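Local coordinates for Endonuclease/exonuclease/phosphatase (Beutenbergia cavernae DSM 12333, PDB 4RUW), which is of undetermined function but belongs to the endonuclease/exonuclease/phosphatase family, with a DNase I-like sandwich of two sheets and an added immunoglobulin-like domain, at residues D121-T126 / M152-F157; R54-M59 / A88-V93; P156-G161 / T183-V188; P78-V83 / A112-L117. All coordinates share one frame; numbering follows the deposited sequence. Where two conformers were deposited one is given.

Interaction 1: residues D121-T126 / M152-F157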
loop_
_atom_site.group_PDB
_atom_site.type_symbol
_atom_site.label_atom_id
_atom_site.label_comp_id
_atom_site.label_asym_id
_atom_site.label_seq_id
_atom_site.Cartn_x
_atom_site.Cartn_y
_atom_site.Cartn_z
ATOM N N ASP A 121 3.418 20.670 -16.000
ATOM C CA ASP A 121 2.319 19.720 -15.915
ATOM C C ASP A 121 1.528 19.896 -14.630
ATOM O O ASP A 121 0.584 19.149 -14.370
ATOM C CB ASP A 121 2.866 18.303 -16.012
ATOM C CG ASP A 121 3.674 18.102 -17.267
ATOM O OD1 ASP A 121 3.054 18.129 -18.345
ATOM O OD2 ASP A 121 4.915 17.945 -17.185
ATOM N N GLY A 122 1.927 20.876 -13.825
ATOM C CA GLY A 122 1.189 21.242 -12.633
ATOM C C GLY A 122 1.729 20.696 -11.324
ATOM O O GLY A 122 1.190 21.013 -10.264
ATOM N N TYR A 123 2.784 19.883 -11.376
ATOM C CA TYR A 123 3.326 19.281 -10.157
ATOM C C TYR A 123 4.280 20.233 -9.468
ATOM O O TYR A 123 5.487 20.013 -9.436
ATOM C CB TYR A 123 3.989 17.931 -10.460
ATOM C CG TYR A 123 2.991 16.942 -11.004
ATOM C CD1 TYR A 123 2.241 16.134 -10.151
ATOM C CD2 TYR A 123 2.755 16.859 -12.372
ATOM C CE1 TYR A 123 1.290 15.260 -10.654
ATOM C CE2 TYR A 123 1.819 15.989 -12.882
ATOM C CZ TYR A 123 1.085 15.197 -12.022
ATOM O OH TYR A 123 0.151 14.341 -12.544
ATOM N N VAL A 124 3.719 21.292 -8.900
ATOM C CA VAL A 124 4.519 22.379 -8.347
ATOM C C VAL A 124 4.620 22.328 -6.820
ATOM O O VAL A 124 5.219 23.207 -6.205
ATOM C CB VAL A 124 3.990 23.758 -8.786
ATOM C CG1 VAL A 124 4.109 23.903 -10.296
ATOM C CG2 VAL A 124 2.550 23.946 -8.332
ATOM N N HIS A 125 4.040 21.295 -6.215
ATOM C CA HIS A 125 4.129 21.089 -4.770
ATOM C C HIS A 125 4.864 19.786 -4.532
ATOM O O HIS A 125 4.353 18.716 -4.851
ATOM C CB HIS A 125 2.730 21.057 -4.163
ATOM C CG HIS A 125 1.897 22.229 -4.562
ATOM N ND1 HIS A 125 2.102 23.490 -4.057
ATOM C CD2 HIS A 125 0.876 22.340 -5.449
ATOM C CE1 HIS A 125 1.241 24.331 -4.603
ATOM N NE2 HIS A 125 0.482 23.651 -5.446
ATOM N N THR A 126 6.082 19.880 -4.009
ATOM C CA THR A 126 6.932 18.712 -3.840
ATOM C C THR A 126 7.562 18.711 -2.456
ATOM O O THR A 126 7.896 19.769 -1.917
ATOM C CB THR A 126 8.071 18.695 -4.874
ATOM O OG1 THR A 126 8.944 19.809 -4.643
ATOM C CG2 THR A 126 7.521 18.747 -6.291
HETATM N N MSE A 152 4.889 14.372 -4.715
HETATM C CA MSE A 152 4.656 15.448 -5.673
HETATM C C MSE A 152 3.161 15.558 -5.902
HETATM O O MSE A 152 2.459 14.554 -5.990
HETATM C CB MSE A 152 5.357 15.200 -7.012
HETATM C CG MSE A 152 6.869 14.997 -6.909
HETATM SE SE MSE A 152 7.781 14.770 -8.625
HETATM C CE MSE A 152 7.663 16.610 -9.265
ATOM N N SER A 153 2.675 16.780 -6.003
ATOM C CA SER A 153 1.247 16.994 -6.049
ATOM C C SER A 153 0.882 18.176 -6.936
ATOM O O SER A 153 1.605 19.171 -6.999
ATOM C CB SER A 153 0.753 17.233 -4.625
ATOM O OG SER A 153 -0.610 17.566 -4.587
ATOM N N ARG A 154 -0.244 18.059 -7.630
ATOM C CA ARG A 154 -0.811 19.182 -8.370
ATOM C C ARG A 154 -1.582 20.115 -7.446
ATOM O O ARG A 154 -2.004 21.190 -7.852
ATOM C CB ARG A 154 -1.753 18.672 -9.463
ATOM C CG ARG A 154 -1.049 18.050 -10.655
ATOM C CD ARG A 154 -2.022 17.663 -11.743
ATOM N NE ARG A 154 -1.344 17.169 -12.936
ATOM C CZ ARG A 154 -1.799 17.329 -14.175
ATOM N NH1 ARG A 154 -2.926 17.992 -14.398
ATOM N NH2 ARG A 154 -1.116 16.847 -15.200
ATOM N N HIS A 155 -1.745 19.705 -6.194
ATOM C CA HIS A 155 -2.570 20.444 -5.245
ATOM C C HIS A 155 -1.735 20.876 -4.051
ATOM O O HIS A 155 -0.812 20.178 -3.653
ATOM C CB HIS A 155 -3.742 19.571 -4.810
ATOM C CG HIS A 155 -4.460 18.946 -5.957
ATOM N ND1 HIS A 155 -5.139 19.693 -6.896
ATOM C CD2 HIS A 155 -4.551 17.658 -6.363
ATOM C CE1 HIS A 155 -5.652 18.885 -7.805
ATOM N NE2 HIS A 155 -5.309 17.644 -7.507
ATOM N N PRO A 156 -2.041 22.047 -3.484
ATOM C CA PRO A 156 -1.179 22.594 -2.432
ATOM C C PRO A 156 -1.155 21.767 -1.155
ATOM O O PRO A 156 -2.114 21.069 -0.813
ATOM C CB PRO A 156 -1.784 23.979 -2.158
ATOM C CG PRO A 156 -3.168 23.893 -2.642
ATOM C CD PRO A 156 -3.164 22.940 -3.801
ATOM N N PHE A 157 -0.033 21.852 -0.455
ATOM C CA PHE A 157 0.104 21.248 0.857
ATOM C C PHE A 157 -0.561 22.128 1.911
ATOM O O PHE A 157 -0.653 23.347 1.751
ATOM C CB PHE A 157 1.580 21.082 1.216
ATOM C CG PHE A 157 2.338 20.162 0.299
ATOM C CD1 PHE A 157 1.751 19.018 -0.216
ATOM C CD2 PHE A 157 3.654 20.436 -0.031
ATOM C CE1 PHE A 157 2.467 18.173 -1.051
ATOM C CE2 PHE A 157 4.371 19.599 -0.864
ATOM C CZ PHE A 157 3.777 18.466 -1.374
HETATM O O HOH W 1 -1.116 22.527 -10.168
HETATM O O HOH W 2 -1.687 24.239 -7.076
#
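Pro156 CA stands over the centre of the His125 ring, 3.5 Å from the centroid, one of three CH-pi contacts here, while Val124 CG2 covers the opposite face nearer the rim. His125 CB in turn lies over one face of the Phe157 ring. Arg154 CG rests on a face of Tyr123; the arginine chain then runs extended from CG to NE across the ring, its guanidinium plane 75° from the ring plane. Met152 CE packs on Thr126 CG2 at 3.7 Å. Tyr123 OH is hydrogen-bonded to the backbone O of Pro89. This is where the edge strand 125-133 of a DNase I-like sheet pairs antiparallel with 146-153, just after a Schellman motif with Gly122 as its C' residue has ended helix 110-118. The backbone bonds of the pair are unequal: Ser153 N reaches His125 O at 2.8 Å, whereas the return bond from His125 N to Ser153 O is weak at 3.3 Å. With OG anti to the backbone N (chi1 175°), Ser153 donates to His155 O at 2.8 Å, on a lone pair in the carbonyl plane. A water bridges the two backbones, donating to both Gly122 O and Arg154 O.

Interaction 2: residues R54-M59 / A88-V93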
loop_
_atom_site.group_PDB
_atom_site.type_symbol
_atom_site.label_atom_id
_atom_site.label_comp_id
_atom_site.label_asym_id
_atom_site.label_seq_id
_atom_site.Cartn_x
_atom_site.Cartn_y
_atom_site.Cartn_z
ATOM N N ARG A 54 -15.365 14.090 -6.755
ATOM C CA ARG A 54 -14.785 13.453 -5.614
ATOM C C ARG A 54 -13.688 12.440 -5.952
ATOM O O ARG A 54 -13.288 11.720 -5.102
ATOM C CB ARG A 54 -15.851 12.832 -4.744
ATOM C CG ARG A 54 -16.921 13.815 -4.336
ATOM C CD ARG A 54 -16.448 14.635 -3.195
ATOM N NE ARG A 54 -16.485 13.899 -1.950
ATOM C CZ ARG A 54 -16.306 14.449 -0.764
ATOM N NH1 ARG A 54 -16.042 15.725 -0.665
ATOM N NH2 ARG A 54 -16.374 13.724 0.314
ATOM N N ASP A 55 -13.233 12.450 -7.200
ATOM C CA ASP A 55 -12.176 11.551 -7.656
ATOM C C ASP A 55 -10.785 11.968 -7.231
ATOM O O ASP A 55 -10.472 13.156 -7.150
ATOM C CB ASP A 55 -12.203 11.441 -9.187
ATOM C CG ASP A 55 -13.418 10.698 -9.702
ATOM O OD1 ASP A 55 -14.004 9.909 -8.935
ATOM O OD2 ASP A 55 -13.781 10.896 -10.879
ATOM N N LEU A 56 -9.949 10.970 -6.976
ATOM C CA LEU A 56 -8.547 11.199 -6.650
ATOM C C LEU A 56 -7.706 10.096 -7.271
ATOM O O LEU A 56 -7.940 8.925 -6.993
ATOM C CB LEU A 56 -8.345 11.173 -5.140
ATOM C CG LEU A 56 -6.937 11.494 -4.648
ATOM C CD1 LEU A 56 -6.605 12.958 -4.898
ATOM C CD2 LEU A 56 -6.802 11.144 -3.171
ATOM N N ARG A 57 -6.743 10.460 -8.110
ATOM C CA ARG A 57 -5.822 9.484 -8.665
ATOM C C ARG A 57 -4.502 9.568 -7.909
ATOM O O ARG A 57 -3.863 10.626 -7.857
ATOM C CB ARG A 57 -5.616 9.697 -10.166
ATOM C CG ARG A 57 -4.590 8.745 -10.767
ATOM C CD ARG A 57 -4.539 8.821 -12.287
ATOM N NE ARG A 57 -5.570 7.967 -12.866
ATOM C CZ ARG A 57 -5.552 7.485 -14.106
ATOM N NH1 ARG A 57 -4.561 7.787 -14.937
ATOM N NH2 ARG A 57 -6.537 6.699 -14.517
ATOM N N VAL A 58 -4.117 8.450 -7.311
ATOM C CA VAL A 58 -2.916 8.357 -6.496
ATOM C C VAL A 58 -1.990 7.347 -7.132
ATOM O O VAL A 58 -2.397 6.216 -7.425
ATOM C CB VAL A 58 -3.251 7.879 -5.065
ATOM C CG1 VAL A 58 -1.973 7.690 -4.242
ATOM C CG2 VAL A 58 -4.188 8.859 -4.400
HETATM N N MSE A 59 -0.746 7.755 -7.332
HETATM C CA MSE A 59 0.255 6.883 -7.910
HETATM C C MSE A 59 1.389 6.673 -6.924
HETATM O O MSE A 59 1.746 7.587 -6.178
HETATM C CB MSE A 59 0.782 7.529 -9.185
HETATM C CG MSE A 59 1.899 6.761 -9.895
HETATM SE SE MSE A 59 2.424 7.558 -11.580
HETATM C CE MSE A 59 3.551 6.097 -12.217
ATOM N N ALA A 88 -0.882 11.194 -15.182
ATOM C CA ALA A 88 -1.565 12.373 -14.655
ATOM C C ALA A 88 -2.221 12.174 -13.274
ATOM O O ALA A 88 -3.381 12.516 -13.080
ATOM C CB ALA A 88 -2.583 12.877 -15.672
ATOM N N PRO A 89 -1.475 11.629 -12.299
ATOM C CA PRO A 89 -2.076 11.492 -10.969
ATOM C C PRO A 89 -2.259 12.849 -10.286
ATOM O O PRO A 89 -1.579 13.822 -10.610
ATOM C CB PRO A 89 -1.032 10.669 -10.214
ATOM C CG PRO A 89 0.266 11.048 -10.865
ATOM C CD PRO A 89 -0.069 11.186 -12.320
ATOM N N ASP A 90 -3.181 12.916 -9.340
ATOM C CA ASP A 90 -3.303 14.097 -8.503
ATOM C C ASP A 90 -2.112 14.210 -7.562
ATOM O O ASP A 90 -1.617 15.312 -7.296
ATOM C CB ASP A 90 -4.588 14.013 -7.688
ATOM C CG ASP A 90 -5.817 14.207 -8.534
ATOM O OD1 ASP A 90 -6.062 15.360 -8.942
ATOM O OD2 ASP A 90 -6.528 13.215 -8.801
ATOM N N VAL A 91 -1.701 13.062 -7.028
ATOM C CA VAL A 91 -0.605 12.973 -6.074
ATOM C C VAL A 91 0.209 11.746 -6.431
ATOM O O VAL A 91 -0.357 10.687 -6.756
ATOM C CB VAL A 91 -1.111 12.830 -4.625
ATOM C CG1 VAL A 91 0.056 12.743 -3.656
ATOM C CG2 VAL A 91 -1.990 13.996 -4.259
ATOM N N VAL A 92 1.530 11.886 -6.397
ATOM C CA VAL A 92 2.400 10.742 -6.615
ATOM C C VAL A 92 3.426 10.621 -5.491
ATOM O O VAL A 92 3.999 11.610 -5.036
ATOM C CB VAL A 92 3.061 10.753 -8.027
ATOM C CG1 VAL A 92 3.881 12.006 -8.240
ATOM C CG2 VAL A 92 3.917 9.515 -8.227
ATOM N N VAL A 93 3.610 9.388 -5.037
ATOM C CA VAL A 93 4.611 9.021 -4.056
ATOM C C VAL A 93 5.739 8.325 -4.807
ATOM O O VAL A 93 5.487 7.398 -5.583
ATOM C CB VAL A 93 4.005 8.068 -3.005
ATOM C CG1 VAL A 93 5.106 7.391 -2.197
ATOM C CG2 VAL A 93 3.012 8.825 -2.116
HETATM O O HOH W 3 -8.979 15.226 -8.414
#
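Strands 55-59 and 91-93 run parallel, their axes 4.8 Å apart at closest approach and 18° from alignment, with Val58 beside Val91 and Met59 beside Val92. Met59 lies at the heart of the ladder: its N donates to Val91 O at 3.0 Å, and its O accepts from Val93 N. Two residues earlier, Arg57 O takes a bond from Asp90 N and a weak, longer one from Val91 N. The side chain of Asp90 extends this ladder beyond the strand. Its CG lies beside its own backbone N (chi1 -71°), which carries OD2 to Arg57 N at 2.8 Å in an almost straight bond of 178° on the anti lone pair. Leu56 CD1 packs against Asp90 CB at 3.6 Å. On the face opposite Val58 and Val91, Met59 and Val92 lie alongside each other, Met59 CG 3.8 Å from Val92 CG2, and the Pro89 and Met59 side chains cross, CB against CB. The aliphatic part of Arg57 passes over Pro89 CA, while its NE forms a salt bridge with Asp327 on the neighbouring strand 324-330. The two strands are the outer arms of a beta-alpha-beta unit whose crossover is helix 77-87. Both carboxylate oxygens of Asp90 are engaged: OD2 by the amide of Arg57, OD1 by His155 NE2 and by a water that also donates to Asp55 O. The carboxylate thus serves Arg57 N as acceptor where the ladder begins; these bonds would hold it in a fixed orientation and probably favour its ionised form.

Interaction 3: residues P156-G161 / T183-V188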
loop_
_atom_site.group_PDB
_atom_site.type_symbol
_atom_site.label_atom_id
_atom_site.label_comp_id
_atom_site.label_asym_id
_atom_site.label_seq_id
_atom_site.Cartn_x
_atom_site.Cartn_y
_atom_site.Cartn_z
ATOM N N PRO A 156 -2.041 22.047 -3.484
ATOM C CA PRO A 156 -1.179 22.594 -2.432
ATOM C C PRO A 156 -1.155 21.767 -1.155
ATOM O O PRO A 156 -2.114 21.069 -0.813
ATOM C CB PRO A 156 -1.784 23.979 -2.158
ATOM C CG PRO A 156 -3.168 23.893 -2.642
ATOM C CD PRO A 156 -3.164 22.940 -3.801
ATOM N N PHE A 157 -0.033 21.852 -0.455
ATOM C CA PHE A 157 0.104 21.248 0.857
ATOM C C PHE A 157 -0.561 22.128 1.911
ATOM O O PHE A 157 -0.653 23.347 1.751
ATOM C CB PHE A 157 1.580 21.082 1.216
ATOM C CG PHE A 157 2.338 20.162 0.299
ATOM C CD1 PHE A 157 1.751 19.018 -0.216
ATOM C CD2 PHE A 157 3.654 20.436 -0.031
ATOM C CE1 PHE A 157 2.467 18.173 -1.051
ATOM C CE2 PHE A 157 4.371 19.599 -0.864
ATOM C CZ PHE A 157 3.777 18.466 -1.374
ATOM N N VAL A 158 -1.023 21.498 2.986
ATOM C CA VAL A 158 -1.481 22.205 4.171
ATOM C C VAL A 158 -0.414 21.972 5.231
ATOM O O VAL A 158 -0.248 20.850 5.721
ATOM C CB VAL A 158 -2.836 21.660 4.661
ATOM C CG1 VAL A 158 -3.325 22.445 5.881
ATOM C CG2 VAL A 158 -3.856 21.695 3.528
ATOM N N GLY A 159 0.330 23.018 5.570
ATOM C CA GLY A 159 1.504 22.850 6.404
ATOM C C GLY A 159 2.611 22.205 5.590
ATOM O O GLY A 159 2.601 22.265 4.361
ATOM N N GLY A 160 3.567 21.585 6.270
ATOM C CA GLY A 160 4.709 20.994 5.597
ATOM C C GLY A 160 4.821 19.499 5.812
ATOM O O GLY A 160 3.987 18.882 6.485
ATOM N N GLY A 161 5.850 18.904 5.226
ATOM C CA GLY A 161 6.092 17.487 5.410
ATOM C C GLY A 161 6.763 17.200 6.739
ATOM O O GLY A 161 7.565 18.001 7.228
ATOM N N THR A 183 5.036 12.270 5.879
ATOM C CA THR A 183 3.613 12.572 5.920
ATOM C C THR A 183 3.380 14.029 5.550
ATOM O O THR A 183 4.036 14.922 6.082
ATOM C CB THR A 183 3.029 12.290 7.325
ATOM O OG1 THR A 183 3.211 10.903 7.635
ATOM C CG2 THR A 183 1.551 12.649 7.387
ATOM N N VAL A 184 2.442 14.263 4.638
ATOM C CA VAL A 184 2.066 15.615 4.267
ATOM C C VAL A 184 0.588 15.641 3.905
ATOM O O VAL A 184 0.056 14.675 3.379
ATOM C CB VAL A 184 2.947 16.150 3.116
ATOM C CG1 VAL A 184 2.692 15.389 1.819
ATOM C CG2 VAL A 184 2.764 17.659 2.955
ATOM N N THR A 185 -0.083 16.737 4.224
ATOM C CA THR A 185 -1.485 16.892 3.886
ATOM C C THR A 185 -1.620 17.669 2.590
ATOM O O THR A 185 -0.987 18.720 2.418
ATOM C CB THR A 185 -2.244 17.611 5.006
ATOM O OG1 THR A 185 -2.164 16.814 6.189
ATOM C CG2 THR A 185 -3.695 17.813 4.636
ATOM N N VAL A 186 -2.437 17.147 1.680
ATOM C CA VAL A 186 -2.726 17.816 0.420
ATOM C C VAL A 186 -4.171 18.314 0.423
ATOM O O VAL A 186 -5.080 17.590 0.835
ATOM C CB VAL A 186 -2.526 16.840 -0.754
ATOM C CG1 VAL A 186 -2.882 17.499 -2.068
ATOM C CG2 VAL A 186 -1.088 16.341 -0.784
ATOM N N ASP A 187 -4.383 19.554 -0.013
ATOM C CA ASP A 187 -5.727 20.118 -0.088
ATOM C C ASP A 187 -6.267 19.956 -1.508
ATOM O O ASP A 187 -5.913 20.713 -2.411
ATOM C CB ASP A 187 -5.708 21.588 0.322
ATOM C CG ASP A 187 -7.091 22.186 0.389
ATOM O OD1 ASP A 187 -8.082 21.429 0.303
ATOM O OD2 ASP A 187 -7.191 23.420 0.533
ATOM N N VAL A 188 -7.095 18.937 -1.707
ATOM C CA VAL A 188 -7.560 18.576 -3.036
ATOM C C VAL A 188 -8.914 19.219 -3.329
ATOM O O VAL A 188 -9.881 19.002 -2.600
ATOM C CB VAL A 188 -7.695 17.052 -3.158
ATOM C CG1 VAL A 188 -8.133 16.667 -4.558
ATOM C CG2 VAL A 188 -6.377 16.373 -2.793
HETATM O O HOH W 4 1.153 18.631 6.073
HETATM O O HOH W 5 2.518 16.295 8.204
#
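The Phe157 ring receives Val184 CG2 on one face, opposite the face taken by His125 CB; the methyl lies 3.5 Å above the plane and displaced toward the rim, while Val186 CG2 approaches in plane at the edge, 3.9 Å from Phe157 CD1. The Phe157 and Val184 side chains cross at about a right angle. Val184 has its CG2 anti to the backbone N and CG1 between N and the carbonyl carbon (chi1 67°), which puts CG2 at CD1 and CG1 at CE1 of the ring. On the other face, Val158 CB meets Thr185 CG2, and Val158 CG2 touches Asp187 CB at 3.7 Å. The backbones are antiparallel: Asp187 N donates to Pro156 O at 2.8 Å in a bond of 177°, and Val158 N also donates to Thr185 O, but from above the carbonyl plane. Here the outermost strand of the second sheet, 157-166, turns a corner at Val158 and Gly159 before nearing again at Gly161, whose CA lies 3.4 Å from Thr183 O. Within the bend a water accepts from Thr185 N and lies 2.6 Å from Val158 O and 2.9 Å from Gly160 O, so solvent partners polar backbone atoms where the direct ladder lapses.

Interaction 4: residues P78-V83 / A112-L117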
loop_
_atom_site.group_PDB
_atom_site.type_symbol
_atom_site.label_atom_id
_atom_site.label_comp_id
_atom_site.label_asym_id
_atom_site.label_seq_id
_atom_site.Cartn_x
_atom_site.Cartn_y
_atom_site.Cartn_z
ATOM N N PRO A 78 13.983 12.310 -17.196
ATOM C CA PRO A 78 12.896 12.577 -18.156
ATOM C C PRO A 78 12.013 11.375 -18.451
ATOM O O PRO A 78 10.824 11.519 -18.684
ATOM C CB PRO A 78 13.646 13.006 -19.423
ATOM C CG PRO A 78 14.875 13.647 -18.897
ATOM C CD PRO A 78 15.275 12.808 -17.705
ATOM N N ARG A 79 12.582 10.196 -18.445
ATOM C CA ARG A 79 11.835 8.997 -18.709
ATOM C C ARG A 79 10.820 8.741 -17.567
ATOM O O ARG A 79 9.709 8.413 -17.796
ATOM C CB ARG A 79 12.831 7.875 -18.867
ATOM C CG ARG A 79 12.347 6.757 -19.662
ATOM C CD ARG A 79 13.467 5.815 -20.006
ATOM N NE ARG A 79 12.871 4.582 -20.420
ATOM C CZ ARG A 79 13.521 3.468 -20.626
ATOM N NH1 ARG A 79 14.816 3.398 -20.457
ATOM N NH2 ARG A 79 12.882 2.415 -20.995
ATOM N N ILE A 80 11.243 8.956 -16.332
ATOM C CA ILE A 80 10.367 8.871 -15.172
ATOM C C ILE A 80 9.261 9.930 -15.266
ATOM O O ILE A 80 8.075 9.638 -15.085
ATOM C CB ILE A 80 11.183 9.060 -13.865
ATOM C CG1 ILE A 80 12.237 7.950 -13.701
ATOM C CG2 ILE A 80 10.264 9.162 -12.645
ATOM C CD1 ILE A 80 11.690 6.542 -13.715
ATOM N N ALA A 81 9.651 11.168 -15.546
ATOM C CA ALA A 81 8.691 12.255 -15.619
ATOM C C ALA A 81 7.645 12.033 -16.704
ATOM O O ALA A 81 6.485 12.373 -16.527
ATOM C CB ALA A 81 9.407 13.572 -15.829
ATOM N N ALA A 82 8.060 11.471 -17.836
ATOM C CA ALA A 82 7.126 11.251 -18.940
ATOM C C ALA A 82 6.034 10.253 -18.548
ATOM O O ALA A 82 4.881 10.400 -18.944
ATOM C CB ALA A 82 7.860 10.791 -20.194
ATOM N N VAL A 83 6.391 9.245 -17.759
ATOM C CA VAL A 83 5.401 8.286 -17.280
ATOM C C VAL A 83 4.423 8.962 -16.315
ATOM O O VAL A 83 3.205 8.807 -16.441
ATOM C CB VAL A 83 6.061 7.070 -16.608
ATOM C CG1 VAL A 83 5.023 6.234 -15.866
ATOM C CG2 VAL A 83 6.794 6.224 -17.644
ATOM N N ALA A 112 14.937 18.194 -7.487
ATOM C CA ALA A 112 14.905 19.443 -8.235
ATOM C C ALA A 112 14.720 19.177 -9.725
ATOM O O ALA A 112 14.000 19.904 -10.411
ATOM C CB ALA A 112 16.165 20.242 -7.987
ATOM N N ARG A 113 15.364 18.133 -10.234
ATOM C CA ARG A 113 15.249 17.813 -11.648
ATOM C C ARG A 113 13.833 17.336 -12.001
ATOM O O ARG A 113 13.258 17.741 -13.014
ATOM C CB ARG A 113 16.308 16.781 -12.041
ATOM C CG ARG A 113 16.259 16.350 -13.494
ATOM C CD ARG A 113 16.336 17.519 -14.459
ATOM N NE ARG A 113 16.493 17.022 -15.824
ATOM C CZ ARG A 113 16.106 17.668 -16.918
ATOM N NH1 ARG A 113 15.534 18.861 -16.830
ATOM N NH2 ARG A 113 16.286 17.104 -18.103
ATOM N N LEU A 114 13.265 16.479 -11.158
ATOM C CA LEU A 114 11.901 16.018 -11.382
ATOM C C LEU A 114 10.908 17.181 -11.308
ATOM O O LEU A 114 9.992 17.277 -12.119
ATOM C CB LEU A 114 11.527 14.895 -10.414
ATOM C CG LEU A 114 12.238 13.568 -10.657
ATOM C CD1 LEU A 114 12.111 12.675 -9.431
ATOM C CD2 LEU A 114 11.649 12.895 -11.902
ATOM N N ALA A 115 11.114 18.081 -10.353
ATOM C CA ALA A 115 10.264 19.264 -10.238
ATOM C C ALA A 115 10.356 20.137 -11.491
ATOM O O ALA A 115 9.350 20.639 -11.978
ATOM C CB ALA A 115 10.631 20.064 -9.010
ATOM N N GLU A 116 11.561 20.297 -12.029
ATOM C CA GLU A 116 11.736 21.080 -13.244
ATOM C C GLU A 116 10.984 20.444 -14.416
ATOM O O GLU A 116 10.300 21.128 -15.175
ATOM C CB GLU A 116 13.223 21.203 -13.571
ATOM C CG GLU A 116 13.513 21.942 -14.852
ATOM C CD GLU A 116 14.994 22.071 -15.106
ATOM O OE1 GLU A 116 15.709 21.041 -15.062
ATOM O OE2 GLU A 116 15.442 23.212 -15.328
ATOM N N LEU A 117 11.103 19.131 -14.543
ATOM C CA LEU A 117 10.478 18.407 -15.642
ATOM C C LEU A 117 8.952 18.393 -15.593
ATOM O O LEU A 117 8.304 18.251 -16.630
ATOM C CB LEU A 117 10.997 16.969 -15.685
ATOM C CG LEU A 117 12.437 16.811 -16.170
ATOM C CD1 LEU A 117 13.004 15.496 -15.676
ATOM C CD2 LEU A 117 12.496 16.896 -17.690
#
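Leu117 lies against Pro78 and Ala81 of helix 77-87. Its CB lies 3.8 Å from Ala81 CB, the point at which the two backbones come nearest, with 6.4 Å between Ala81 CA and Leu117 CA. Beyond it CG sits beside the backbone N (chi1 -72°), sending CD1 toward the first turn of the segment, where it lies 3.7 Å from Pro78 N and 4.1 Å from Pro78 CD. The other methyl, CD2, turns back on its own helix and rests 3.5 Å above the guanidinium plane of Arg113, offset from the centre. That guanidinium also reaches across, its NH2 3.8 Å from Pro78 CG, while NH1 forms a salt bridge with Glu116 OE1 at 2.8 Å. The carboxylate is met from above its plane. Deeper in, Ile80 CG2 touches Leu114 CD2, and Ile80 packs on Trp61 of strand 55-62. No hydrogen bond joins the two segments; a polar tie comes from Arg85, further along helix 77-87, whose NH2 bonds to Leu117 O. The axes stay 9.6 Å apart and cross at -48°, Pro78 and Ala81 facing Leu117. Such a pair of helices packed on the outer face of a central sheet belongs to the four-layered alpha/beta sandwich of DNase I-like proteins.

Overall arrangement
Interactions 1 and 2 lie in one sheet, with centres 11 Å apart, and are joined by the Tyr123-Pro89 and His155-Asp90 hydrogen bonds. Interaction 3 belongs to the second sheet and takes over Pro156 and Phe157 from interaction 1 as the chain passes between sheets; across the sandwich, Leu56 CD1 of interaction 2 touches Val188 CG2 at 4.0 Å. Interaction 4 covers the first sheet from outside, through Val83 CG1 on Met59 CE and Leu114 O beside Met152 CE; it stays about 10 Å, nearest atoms, from interaction 3. The zinc ion, held by His98, Asp100, His107 and His137, lies about 12 Å from the Leu114 side chain.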